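Pyruvate formate-lyase 2 (PDB 2F3O) probably works as a glycyl radical enzyme with lyase activity, although its substrate and physiological reaction remain unknown. Local coordinates at residues N445-L450 and A546-S551; V458-G463 and F641-P646; H489-V494 and E612-H617; K601-V606 and S678-E683. All coordinates share one frame; numbering follows the deposited sequence.

Interaction 1 of 4, residues N445-L450 and A546-S551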
loop_
_atom_site.group_PDB
_atom_site.type_symbol
_atom_site.label_atom_id
_atom_site.label_comp_id
_atom_site.label_asym_id
_atom_site.label_seq_id
_atom_site.Cartn_x
_atom_site.Cartn_y
_atom_site.Cartn_z
ATOM N N ASN A 445 -1.919 1.361 37.682
ATOM C CA ASN A 445 -2.657 1.383 38.936
ATOM C C ASN A 445 -4.091 1.760 38.675
ATOM O O ASN A 445 -4.407 2.946 38.613
ATOM C CB ASN A 445 -2.040 2.430 39.863
ATOM C CG ASN A 445 -2.628 2.410 41.247
ATOM O OD1 ASN A 445 -3.441 1.533 41.581
ATOM N ND2 ASN A 445 -2.222 3.380 42.072
ATOM N N VAL A 446 -4.970 0.769 38.557
ATOM C CA VAL A 446 -6.364 1.067 38.263
ATOM C C VAL A 446 -7.118 1.524 39.517
ATOM O O VAL A 446 -8.210 2.077 39.419
ATOM C CB VAL A 446 -7.085 -0.096 37.562
ATOM C CG1 VAL A 446 -6.146 -0.767 36.609
ATOM C CG2 VAL A 446 -7.632 -1.105 38.570
ATOM N N ALA A 447 -6.517 1.319 40.688
ATOM C CA ALA A 447 -7.069 1.882 41.909
ATOM C C ALA A 447 -7.019 3.402 41.846
ATOM O O ALA A 447 -7.973 4.085 42.232
ATOM C CB ALA A 447 -6.359 1.360 43.131
ATOM N N LYS A 448 -5.940 3.926 41.291
ATOM C CA LYS A 448 -5.838 5.346 41.085
ATOM C C LYS A 448 -6.959 5.870 40.186
ATOM O O LYS A 448 -7.338 7.025 40.304
ATOM C CB LYS A 448 -4.455 5.694 40.532
ATOM C CG LYS A 448 -4.054 7.152 40.693
ATOM C CD LYS A 448 -4.150 7.627 42.127
ATOM C CE LYS A 448 -3.000 7.087 42.946
ATOM N NZ LYS A 448 -3.095 7.453 44.375
ATOM N N ALA A 449 -7.519 5.024 39.322
ATOM C CA ALA A 449 -8.609 5.460 38.448
ATOM C C ALA A 449 -9.849 5.745 39.266
ATOM O O ALA A 449 -10.501 6.760 39.071
ATOM C CB ALA A 449 -8.904 4.432 37.376
ATOM N N LEU A 450 -10.128 4.846 40.205
ATOM C CA LEU A 450 -11.240 4.966 41.137
ATOM C C LEU A 450 -11.067 6.157 42.068
ATOM O O LEU A 450 -12.020 6.882 42.339
ATOM C CB LEU A 450 -11.354 3.687 41.953
ATOM C CG LEU A 450 -12.275 3.698 43.164
ATOM C CD1 LEU A 450 -13.711 3.701 42.734
ATOM C CD2 LEU A 450 -11.985 2.484 43.965
ATOM N N ALA A 546 -9.031 -6.029 41.986
ATOM C CA ALA A 546 -9.905 -6.417 43.077
ATOM C C ALA A 546 -10.131 -5.269 44.058
ATOM O O ALA A 546 -11.190 -5.180 44.638
ATOM C CB ALA A 546 -9.408 -7.646 43.780
ATOM N N ASP A 547 -9.160 -4.376 44.214
ATOM C CA ASP A 547 -9.353 -3.217 45.085
ATOM C C ASP A 547 -10.453 -2.288 44.627
ATOM O O ASP A 547 -11.177 -1.756 45.452
ATOM C CB ASP A 547 -8.064 -2.438 45.269
ATOM C CG ASP A 547 -7.146 -3.111 46.232
ATOM O OD1 ASP A 547 -7.517 -3.250 47.419
ATOM O OD2 ASP A 547 -6.076 -3.551 45.790
ATOM N N VAL A 548 -10.589 -2.100 43.317
ATOM C CA VAL A 548 -11.685 -1.282 42.784
ATOM C C VAL A 548 -12.967 -2.090 42.723
ATOM O O VAL A 548 -14.025 -1.542 42.953
ATOM C CB VAL A 548 -11.364 -0.654 41.410
ATOM C CG1 VAL A 548 -10.158 0.205 41.519
ATOM C CG2 VAL A 548 -11.065 -1.706 40.424
ATOM N N GLY A 549 -12.860 -3.388 42.442
ATOM C CA GLY A 549 -14.011 -4.260 42.438
ATOM C C GLY A 549 -14.685 -4.249 43.800
ATOM O O GLY A 549 -15.882 -3.996 43.906
ATOM N N ASP A 550 -13.898 -4.522 44.840
ATOM C CA ASP A 550 -14.381 -4.595 46.223
ATOM C C ASP A 550 -14.911 -3.274 46.759
ATOM O O ASP A 550 -15.910 -3.265 47.480
ATOM C CB ASP A 550 -13.291 -5.119 47.159
ATOM C CG ASP A 550 -13.016 -6.586 46.953
ATOM O OD1 ASP A 550 -13.766 -7.223 46.176
ATOM O OD2 ASP A 550 -12.052 -7.096 47.566
ATOM N N SER A 551 -14.257 -2.173 46.392
ATOM C CA SER A 551 -14.711 -0.844 46.767
ATOM C C SER A 551 -16.074 -0.533 46.182
ATOM O O SER A 551 -16.779 0.316 46.697
ATOM C CB SER A 551 -13.729 0.228 46.306
ATOM O OG SER A 551 -12.658 0.431 47.220
#
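Val548 is the bump of this contact, and the hollow that takes it is built by Val446, Ala447 and Leu450 at the start of helix 447-453. Its CG1 enters deepest, reaching the carbonyl of Val446 (CG1 to O 3.4 Å), then the CA of Ala447 at 3.5 Å from CG1, and finally the CB of Leu450. The other branch, CG2, lies against Val446 CG2 at 3.9 Å, and the two valines meet at about a right angle, methyl against methyl. With CG1 opposite its own carbonyl carbon and CG2 wedged between N and C (chi1 -59°), Val548 splits its fork between the floor of the hollow and its Val446 wall.

A second bump answers from the other side. Leu450, its CG swung anti to N at a chi1 of 169°, sends CD2 between Val548 and Ser551, one helical turn apart, and touches Ser551 CB at 3.7 Å. Leu450 and Val548 thus slide past each other in opposite directions, each filling space beside the other.

Both helices follow strands of one sheet, 435-445 and 535-543, that run parallel side by side, a pairing expected of beta-alpha units in the barrel of glycyl radical enzymes. Asn445 OD1 weakly caps helix 447-453, accepting from Ala447 N and Lys448 N, while Asn445 ND2 binds Ser143 and Thr642.

The interface is buried and mostly apolar, and Val446 O accepts weak bonds within its own turn. Asp547 OD2 binds Asn656 N; Ser551 OG bonds weakly to Asp547 O and Ser647 N. Between these segments the contact rests on apolar fit, with no polar bond across it.

Interaction 2 of 4, residues V458-G463 and F641-P646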
loop_
_atom_site.group_PDB
_atom_site.type_symbol
_atom_site.label_atom_id
_atom_site.label_comp_id
_atom_site.label_asym_id
_atom_site.label_seq_id
_atom_site.Cartn_x
_atom_site.Cartn_y
_atom_site.Cartn_z
ATOM N N VAL A 458 -8.711 14.356 40.781
ATOM C CA VAL A 458 -7.582 14.742 41.619
ATOM C C VAL A 458 -7.176 13.564 42.500
ATOM O O VAL A 458 -8.012 12.730 42.856
ATOM C CB VAL A 458 -7.863 16.009 42.470
ATOM C CG1 VAL A 458 -6.538 16.649 42.964
ATOM C CG2 VAL A 458 -8.700 17.032 41.675
ATOM N N ASP A 459 -5.877 13.469 42.783
ATOM C CA ASP A 459 -5.346 12.488 43.703
ATOM C C ASP A 459 -5.876 12.867 45.070
ATOM O O ASP A 459 -5.886 14.054 45.434
ATOM C CB ASP A 459 -3.821 12.521 43.695
ATOM C CG ASP A 459 -3.205 11.283 44.317
ATOM O OD1 ASP A 459 -3.254 11.147 45.563
ATOM O OD2 ASP A 459 -2.667 10.444 43.559
ATOM N N LEU A 460 -6.320 11.854 45.811
ATOM C CA LEU A 460 -7.081 12.047 47.039
ATOM C C LEU A 460 -6.238 12.632 48.178
ATOM O O LEU A 460 -6.769 13.298 49.080
ATOM C CB LEU A 460 -7.704 10.720 47.462
ATOM C CG LEU A 460 -9.113 10.717 48.030
ATOM C CD1 LEU A 460 -9.819 12.010 47.739
ATOM C CD2 LEU A 460 -9.890 9.543 47.480
ATOM N N GLN A 461 -4.927 12.415 48.115
ATOM C CA GLN A 461 -4.050 12.845 49.188
ATOM C C GLN A 461 -2.774 13.527 48.710
ATOM O O GLN A 461 -1.850 13.711 49.492
ATOM C CB GLN A 461 -3.688 11.647 50.071
ATOM C CG GLN A 461 -3.125 10.467 49.302
ATOM C CD GLN A 461 -2.628 9.342 50.199
ATOM O OE1 GLN A 461 -1.871 8.473 49.762
ATOM N NE2 GLN A 461 -3.051 9.351 51.457
ATOM N N PHE A 462 -2.706 13.905 47.440
ATOM C CA PHE A 462 -1.441 14.420 46.913
ATOM C C PHE A 462 -1.580 15.647 46.045
ATOM O O PHE A 462 -0.588 16.291 45.732
ATOM C CB PHE A 462 -0.700 13.337 46.138
ATOM C CG PHE A 462 0.001 12.336 47.008
ATOM C CD1 PHE A 462 1.066 12.719 47.812
ATOM C CD2 PHE A 462 -0.392 11.002 47.012
ATOM C CE1 PHE A 462 1.720 11.783 48.622
ATOM C CE2 PHE A 462 0.251 10.064 47.817
ATOM C CZ PHE A 462 1.309 10.455 48.622
ATOM N N GLY A 463 -2.809 15.957 45.647
ATOM C CA GLY A 463 -3.107 17.182 44.911
ATOM C C GLY A 463 -2.779 17.116 43.432
ATOM O O GLY A 463 -2.733 18.143 42.744
ATOM N N PHE A 641 1.581 4.713 47.583
ATOM C CA PHE A 641 1.094 6.019 47.144
ATOM C C PHE A 641 -0.377 6.014 46.719
ATOM O O PHE A 641 -0.842 6.969 46.087
ATOM C CB PHE A 641 1.967 6.556 46.005
ATOM C CG PHE A 641 3.429 6.497 46.296
ATOM C CD1 PHE A 641 4.024 7.469 47.067
ATOM C CD2 PHE A 641 4.209 5.458 45.809
ATOM C CE1 PHE A 641 5.365 7.407 47.349
ATOM C CE2 PHE A 641 5.546 5.392 46.088
ATOM C CZ PHE A 641 6.129 6.366 46.856
ATOM N N THR A 642 -1.096 4.940 47.055
ATOM C CA THR A 642 -2.549 4.900 46.893
ATOM C C THR A 642 -3.239 5.225 48.225
ATOM O O THR A 642 -2.919 4.634 49.260
ATOM C CB THR A 642 -3.025 3.548 46.341
ATOM O OG1 THR A 642 -2.437 3.346 45.059
ATOM C CG2 THR A 642 -4.523 3.519 46.158
ATOM N N SER A 643 -4.177 6.175 48.184
ATOM C CA SER A 643 -4.962 6.555 49.342
ATOM C C SER A 643 -5.914 5.437 49.760
ATOM O O SER A 643 -5.989 4.387 49.104
ATOM C CB SER A 643 -5.785 7.789 49.019
ATOM O OG SER A 643 -6.974 7.425 48.341
ATOM N N ALA A 644 -6.639 5.668 50.856
ATOM C CA ALA A 644 -7.625 4.704 51.325
ATOM C C ALA A 644 -8.777 4.653 50.330
ATOM O O ALA A 644 -9.146 5.661 49.756
ATOM C CB ALA A 644 -8.115 5.073 52.700
ATOM N N LEU A 645 -9.302 3.464 50.089
ATOM C CA LEU A 645 -10.362 3.273 49.110
ATOM C C LEU A 645 -11.527 2.674 49.861
ATOM O O LEU A 645 -11.315 1.989 50.864
ATOM C CB LEU A 645 -9.916 2.270 48.039
ATOM C CG LEU A 645 -8.551 2.486 47.400
ATOM C CD1 LEU A 645 -8.165 1.236 46.610
ATOM C CD2 LEU A 645 -8.519 3.768 46.550
ATOM N N PRO A 646 -12.758 2.887 49.368
ATOM C CA PRO A 646 -13.952 2.374 50.021
ATOM C C PRO A 646 -14.050 0.864 50.274
ATOM O O PRO A 646 -15.018 0.444 50.884
ATOM C CB PRO A 646 -15.061 2.791 49.061
ATOM C CG PRO A 646 -14.536 3.995 48.408
ATOM C CD PRO A 646 -13.114 3.658 48.163
#
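Ser643 packs against Leu460 and Gln461, and this is where loops 458-463 and 641-646 come closest together. Its OG turns to the aliphatic Leu460, 3.5 Å from that residue's CB, while its CB takes the amide of Gln461, whose CD stands 3.7 Å from Ser643 CB. Gln461 reaches there by leaving the backbone with CG between N and C (chi1 53°) and then running straight, which lays its amide alongside the Ser643 backbone. The NE2 end continues to Ser651 OG. Cut back to an alanine, Gln461 would no longer reach Ser651 OG, and a gap would probably open beside Ser643.

The opposite end is looser and nearer solvent. There Phe462 brings a ring edge to the backbone, CE2 being 3.7 Å from Phe641 O, which lies near the ring plane. Phe462 CZ lies at the edge of the Phe641 ring, near its plane, and the side chains approach only loosely, through CE2 and Phe641 CB.

Between them the loops share an anchor in helix 447-453: Glu451 accepts from Leu460 N through OE1 and from Ser643 N through OE2. Around this, Leu460 packs on helix 565-573, and Leu645 and Pro646 rest on helix 545-560.

Interaction 3 of 4, residues H489-V494 and E612-H617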
loop_
_atom_site.group_PDB
_atom_site.type_symbol
_atom_site.label_atom_id
_atom_site.label_comp_id
_atom_site.label_asym_id
_atom_site.label_seq_id
_atom_site.Cartn_x
_atom_site.Cartn_y
_atom_site.Cartn_z
ATOM N N HIS A 489 -9.145 7.231 30.425
ATOM C CA HIS A 489 -8.223 8.366 30.487
ATOM C C HIS A 489 -6.793 7.958 30.837
ATOM O O HIS A 489 -5.839 8.482 30.264
ATOM C CB HIS A 489 -8.730 9.359 31.526
ATOM C CG HIS A 489 -7.827 10.523 31.737
ATOM N ND1 HIS A 489 -7.934 11.682 31.004
ATOM C CD2 HIS A 489 -6.815 10.725 32.613
ATOM C CE1 HIS A 489 -7.019 12.548 31.410
ATOM N NE2 HIS A 489 -6.320 11.988 32.379
ATOM N N ILE A 490 -6.660 7.024 31.775
ATOM C CA ILE A 490 -5.373 6.594 32.282
ATOM C C ILE A 490 -4.703 5.657 31.289
ATOM O O ILE A 490 -3.493 5.747 31.058
ATOM C CB ILE A 490 -5.559 5.897 33.622
ATOM C CG1 ILE A 490 -5.906 6.928 34.680
ATOM C CG2 ILE A 490 -4.321 5.146 34.040
ATOM C CD1 ILE A 490 -5.855 6.386 36.065
ATOM N N VAL A 491 -5.503 4.779 30.680
ATOM C CA VAL A 491 -5.010 3.886 29.629
ATOM C C VAL A 491 -4.459 4.714 28.475
ATOM O O VAL A 491 -3.331 4.491 28.044
ATOM C CB VAL A 491 -6.091 2.906 29.123
ATOM C CG1 VAL A 491 -5.663 2.268 27.834
ATOM C CG2 VAL A 491 -6.352 1.823 30.146
ATOM N N LYS A 492 -5.232 5.714 28.045
ATOM C CA LYS A 492 -4.819 6.637 26.995
ATOM C C LYS A 492 -3.491 7.313 27.289
ATOM O O LYS A 492 -2.661 7.468 26.384
ATOM C CB LYS A 492 -5.894 7.684 26.730
ATOM C CG LYS A 492 -7.077 7.150 25.921
ATOM C CD LYS A 492 -8.055 8.251 25.533
ATOM C CE LYS A 492 -9.335 7.635 24.992
ATOM N NZ LYS A 492 -10.526 8.517 25.169
ATOM N N LEU A 493 -3.282 7.684 28.550
ATOM C CA LEU A 493 -2.006 8.248 28.978
ATOM C C LEU A 493 -0.887 7.255 28.765
ATOM O O LEU A 493 0.163 7.628 28.278
ATOM C CB LEU A 493 -2.040 8.695 30.444
ATOM C CG LEU A 493 -2.252 10.172 30.821
ATOM C CD1 LEU A 493 -3.008 10.988 29.771
ATOM C CD2 LEU A 493 -2.972 10.234 32.150
ATOM N N VAL A 494 -1.092 5.983 29.088
ATOM C CA VAL A 494 0.026 5.069 28.886
ATOM C C VAL A 494 0.168 4.633 27.443
ATOM O O VAL A 494 1.286 4.385 27.007
ATOM C CB VAL A 494 0.145 3.877 29.913
ATOM C CG1 VAL A 494 -0.623 4.157 31.128
ATOM C CG2 VAL A 494 -0.282 2.573 29.332
ATOM N N GLU A 612 -11.157 -3.882 27.209
ATOM C CA GLU A 612 -11.677 -3.322 25.984
ATOM C C GLU A 612 -11.162 -1.913 25.795
ATOM O O GLU A 612 -11.190 -1.383 24.696
ATOM C CB GLU A 612 -13.204 -3.363 25.937
ATOM C CG GLU A 612 -13.866 -2.199 26.638
ATOM C CD GLU A 612 -15.361 -2.226 26.490
ATOM O OE1 GLU A 612 -15.848 -2.254 25.333
ATOM O OE2 GLU A 612 -16.046 -2.213 27.537
ATOM N N GLU A 613 -10.659 -1.297 26.847
ATOM C CA GLU A 613 -10.107 0.016 26.641
ATOM C C GLU A 613 -8.688 -0.078 26.145
ATOM O O GLU A 613 -8.174 0.856 25.566
ATOM C CB GLU A 613 -10.208 0.889 27.892
ATOM C CG GLU A 613 -11.589 1.534 28.063
ATOM C CD GLU A 613 -11.821 2.766 27.173
ATOM O OE1 GLU A 613 -10.868 3.248 26.497
ATOM O OE2 GLU A 613 -12.966 3.275 27.188
ATOM N N VAL A 614 -8.064 -1.223 26.365
ATOM C CA VAL A 614 -6.683 -1.405 25.984
ATOM C C VAL A 614 -6.608 -1.972 24.582
ATOM O O VAL A 614 -5.936 -1.408 23.720
ATOM C CB VAL A 614 -5.953 -2.311 26.992
ATOM C CG1 VAL A 614 -4.664 -2.857 26.404
ATOM C CG2 VAL A 614 -5.671 -1.542 28.249
ATOM N N ASN A 615 -7.351 -3.046 24.337
ATOM C CA ASN A 615 -7.186 -3.821 23.113
ATOM C C ASN A 615 -7.549 -3.084 21.811
ATOM O O ASN A 615 -7.144 -3.495 20.723
ATOM C CB ASN A 615 -7.912 -5.159 23.234
ATOM C CG ASN A 615 -7.399 -5.987 24.396
ATOM O OD1 ASN A 615 -6.275 -5.817 24.828
ATOM N ND2 ASN A 615 -8.230 -6.863 24.916
ATOM N N ARG A 616 -8.263 -1.972 21.940
ATOM C CA ARG A 616 -8.621 -1.153 20.805
ATOM C C ARG A 616 -7.522 -0.188 20.304
ATOM O O ARG A 616 -7.632 0.297 19.182
ATOM C CB ARG A 616 -9.895 -0.372 21.122
ATOM C CG ARG A 616 -9.699 0.868 22.011
ATOM C CD ARG A 616 -11.043 1.457 22.398
ATOM N NE ARG A 616 -10.921 2.735 23.099
ATOM C CZ ARG A 616 -10.971 3.927 22.504
ATOM N NH1 ARG A 616 -10.848 5.041 23.225
ATOM N NH2 ARG A 616 -11.138 4.010 21.187
ATOM N N HIS A 617 -6.483 0.110 21.096
ATOM C CA HIS A 617 -5.476 1.109 20.661
ATOM C C HIS A 617 -4.344 0.501 19.878
ATOM O O HIS A 617 -3.903 -0.604 20.178
ATOM C CB HIS A 617 -4.848 1.841 21.832
ATOM C CG HIS A 617 -5.821 2.629 22.638
ATOM N ND1 HIS A 617 -5.958 3.996 22.520
ATOM C CD2 HIS A 617 -6.714 2.240 23.574
ATOM C CE1 HIS A 617 -6.894 4.414 23.354
ATOM N NE2 HIS A 617 -7.375 3.365 23.998
#
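Glu613 OE1 has two weak partners, Arg616 NE of its own segment in a long salt bridge (3.4 Å between NE and OE1) and the hydroxyl of Ser488, just before His489 on the facing helix. Two helices pack here beside strands of a sheet, consistent with the alpha/beta barrel known from glycyl radical enzymes: helix 477-508 lies against the C-terminal part of helix 597-615, from which the chain goes on to strand 624-628.

Away from the charged rim the contact is mostly apolar. Val491 points into it with CG1 anti to N (chi1 165°), and that methyl lies 3.7 Å from Glu613 O. Lys492 runs extended along the border, and its side chain crosses that of His617 at about a right angle. Farther out its CE sits at the edge of the Arg616 guanidinium, 3.5 Å from NH1.

The two cationic ends are close, Lys492 NZ being 4.0 Å from Arg616 NH1. The carboxylate of Glu613 probably eases that repulsion, since it bonds the arginine and its OE1 lies 5.4 Å from Lys492 NZ.

Val614, which also packs on strand 624-628, closes the apolar floor: its CG2 fits against both methyls of Val491, 3.8 Å from CG1 and 3.9 Å from CG2.

Interaction 4 of 4, residues K601-V606 and S678-E683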
loop_
_atom_site.group_PDB
_atom_site.type_symbol
_atom_site.label_atom_id
_atom_site.label_comp_id
_atom_site.label_asym_id
_atom_site.label_seq_id
_atom_site.Cartn_x
_atom_site.Cartn_y
_atom_site.Cartn_z
ATOM N N LYS A 601 -18.545 -10.120 40.714
ATOM C CA LYS A 601 -19.054 -9.597 39.440
ATOM C C LYS A 601 -18.489 -8.208 39.134
ATOM O O LYS A 601 -18.357 -7.841 37.970
ATOM C CB LYS A 601 -20.590 -9.548 39.414
ATOM C CG LYS A 601 -21.209 -8.441 40.309
ATOM C CD LYS A 601 -22.727 -8.460 40.343
ATOM C CE LYS A 601 -23.259 -7.237 41.050
ATOM N NZ LYS A 601 -24.691 -7.044 40.700
ATOM N N TYR A 602 -18.153 -7.448 40.173
ATOM C CA TYR A 602 -17.663 -6.086 40.004
ATOM C C TYR A 602 -16.241 -6.100 39.501
ATOM O O TYR A 602 -15.895 -5.335 38.593
ATOM C CB TYR A 602 -17.740 -5.285 41.315
ATOM C CG TYR A 602 -19.111 -4.722 41.577
ATOM C CD1 TYR A 602 -19.933 -5.265 42.564
ATOM C CD2 TYR A 602 -19.601 -3.675 40.814
ATOM C CE1 TYR A 602 -21.192 -4.765 42.793
ATOM C CE2 TYR A 602 -20.856 -3.174 41.030
ATOM C CZ TYR A 602 -21.650 -3.723 42.018
ATOM O OH TYR A 602 -22.913 -3.212 42.222
ATOM N N THR A 603 -15.429 -6.975 40.095
ATOM C CA THR A 603 -14.046 -7.158 39.672
ATOM C C THR A 603 -13.967 -7.579 38.199
ATOM O O THR A 603 -13.260 -6.931 37.419
ATOM C CB THR A 603 -13.293 -8.120 40.609
ATOM O OG1 THR A 603 -13.274 -7.548 41.922
ATOM C CG2 THR A 603 -11.856 -8.335 40.136
ATOM N N LYS A 604 -14.744 -8.600 37.825
ATOM C CA LYS A 604 -14.882 -9.043 36.432
ATOM C C LYS A 604 -15.209 -7.913 35.459
ATOM O O LYS A 604 -14.560 -7.752 34.417
ATOM C CB LYS A 604 -15.940 -10.132 36.341
ATOM C CG LYS A 604 -16.477 -10.362 34.948
ATOM C CD LYS A 604 -17.434 -11.515 34.913
ATOM C CE LYS A 604 -17.957 -11.756 33.531
ATOM N NZ LYS A 604 -18.177 -13.196 33.372
ATOM N N MET A 605 -16.189 -7.107 35.839
ATOM C CA MET A 605 -16.620 -5.993 35.027
ATOM C C MET A 605 -15.512 -4.938 34.903
ATOM O O MET A 605 -15.270 -4.417 33.799
ATOM C CB MET A 605 -17.894 -5.397 35.610
ATOM C CG MET A 605 -18.520 -4.326 34.767
ATOM S SD MET A 605 -19.452 -3.232 35.845
ATOM C CE MET A 605 -18.161 -2.587 36.922
ATOM N N VAL A 606 -14.825 -4.658 36.014
ATOM C CA VAL A 606 -13.672 -3.757 35.985
ATOM C C VAL A 606 -12.582 -4.240 35.014
ATOM O O VAL A 606 -12.039 -3.447 34.228
ATOM C CB VAL A 606 -13.075 -3.535 37.379
ATOM C CG1 VAL A 606 -11.695 -2.960 37.269
ATOM C CG2 VAL A 606 -13.953 -2.606 38.173
ATOM N N SER A 678 -11.798 -17.647 38.103
ATOM C CA SER A 678 -12.197 -18.184 36.819
ATOM C C SER A 678 -13.505 -17.580 36.335
ATOM O O SER A 678 -14.131 -18.106 35.430
ATOM C CB SER A 678 -12.340 -19.692 36.901
ATOM O OG SER A 678 -13.628 -20.047 37.363
ATOM N N LYS A 679 -13.931 -16.486 36.943
ATOM C CA LYS A 679 -15.127 -15.809 36.481
ATOM C C LYS A 679 -14.735 -14.662 35.564
ATOM O O LYS A 679 -15.558 -14.171 34.781
ATOM C CB LYS A 679 -15.943 -15.302 37.660
ATOM C CG LYS A 679 -16.717 -16.392 38.330
ATOM C CD LYS A 679 -16.951 -16.032 39.767
ATOM C CE LYS A 679 -17.991 -16.929 40.396
ATOM N NZ LYS A 679 -18.337 -16.352 41.727
ATOM N N LEU A 680 -13.470 -14.255 35.660
ATOM C CA LEU A 680 -12.926 -13.192 34.830
ATOM C C LEU A 680 -12.823 -13.595 33.358
ATOM O O LEU A 680 -12.526 -14.743 33.035
ATOM C CB LEU A 680 -11.559 -12.796 35.355
ATOM C CG LEU A 680 -11.513 -12.562 36.856
ATOM C CD1 LEU A 680 -10.101 -12.311 37.249
ATOM C CD2 LEU A 680 -12.348 -11.386 37.251
ATOM N N SER A 681 -13.072 -12.642 32.469
ATOM C CA SER A 681 -13.086 -12.914 31.038
ATOM C C SER A 681 -11.684 -12.966 30.437
ATOM O O SER A 681 -11.164 -11.959 29.956
ATOM C CB SER A 681 -13.923 -11.859 30.326
ATOM O OG SER A 681 -15.275 -11.954 30.736
ATOM N N TYR A 682 -11.095 -14.161 30.447
ATOM C CA TYR A 682 -9.705 -14.364 30.032
ATOM C C TYR A 682 -9.531 -14.226 28.540
ATOM O O TYR A 682 -8.451 -13.874 28.060
ATOM C CB TYR A 682 -9.203 -15.728 30.485
ATOM C CG TYR A 682 -8.935 -15.744 31.944
ATOM C CD1 TYR A 682 -9.674 -16.553 32.800
ATOM C CD2 TYR A 682 -7.970 -14.917 32.486
ATOM C CE1 TYR A 682 -9.438 -16.552 34.170
ATOM C CE2 TYR A 682 -7.726 -14.900 33.845
ATOM C CZ TYR A 682 -8.461 -15.719 34.687
ATOM O OH TYR A 682 -8.211 -15.691 36.034
ATOM N N GLU A 683 -10.623 -14.487 27.832
ATOM C CA GLU A 683 -10.741 -14.348 26.392
ATOM C C GLU A 683 -10.391 -12.947 25.911
ATOM O O GLU A 683 -10.028 -12.777 24.764
ATOM C CB GLU A 683 -12.163 -14.746 25.937
ATOM C CG GLU A 683 -13.340 -13.912 26.546
ATOM C CD GLU A 683 -13.920 -14.474 27.874
ATOM O OE1 GLU A 683 -15.076 -14.117 28.224
ATOM O OE2 GLU A 683 -13.229 -15.254 28.584
HETATM O O HOH W 1 -13.164 -9.875 33.401
#
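A lysine is tied here to the backbone of another lysine: Lys604 NZ donates to Lys679 O, while the side chain of Lys679 leads away to a cluster of acids, Asp595, Asp597 and Asp600. The Lys604 NZ to Lys679 O hydrogen bond measures 3.1 Å and meets the carbonyl nearly end-on, at 165°. Lys604 gets there with CG anti to N (chi1 162°) and the chain straight until a bend at the last torsion, so that its methylenes run beside the same carbonyl; CD comes within 3.3 Å of Lys679 O.

A water makes a second bridge close by. It donates to Lys604 O at 2.7 Å and accepts from Ser681 N at 2.9 Å, joining a helix carbonyl to the amide of the residue that centres an inverse gamma turn. The Ser681 hydroxyl itself is bonded to Glu608 of the same helix.

The apolar share falls to Leu680, whose CD2 lies against the helix backbone 3.5 Å from Lys604 CA, with Thr603 CG2 flanking it more loosely. Replacing Lys604 by a methionine would probably leave the Lys679 carbonyl without its charged donor and make the loop easier to shift from the helix.

The contact joins the lyase-like part of the chain to the glycine radical region. Helix 597-615 carries loop 678-683, which continues from helix 670-677 toward strand 692-696, and packs Tyr602 and Val606 on helix 545-560.

In the fold
Interaction 1 is the hub of the set: it touches the other three, whose centres lie 11 to 16 Å from its own. Lys448 and Asn445 bond loop 641-646 of interaction 2, Ala449 packs on Ile490 of interaction 3, and Val548 meets Val606 of interaction 4. Interactions 3 and 4 share helix 597-615, with centres 18 Å apart. Along the chain, interaction 1 closes before interaction 4 opens, interaction 3 is nested within the loop closed by interaction 2, and the remaining pairs cross. This interlacing gathers helices beside strands 435-445, 535-543 and 624-628 of one sheet, and through interaction 4 links them to the glycine radical region.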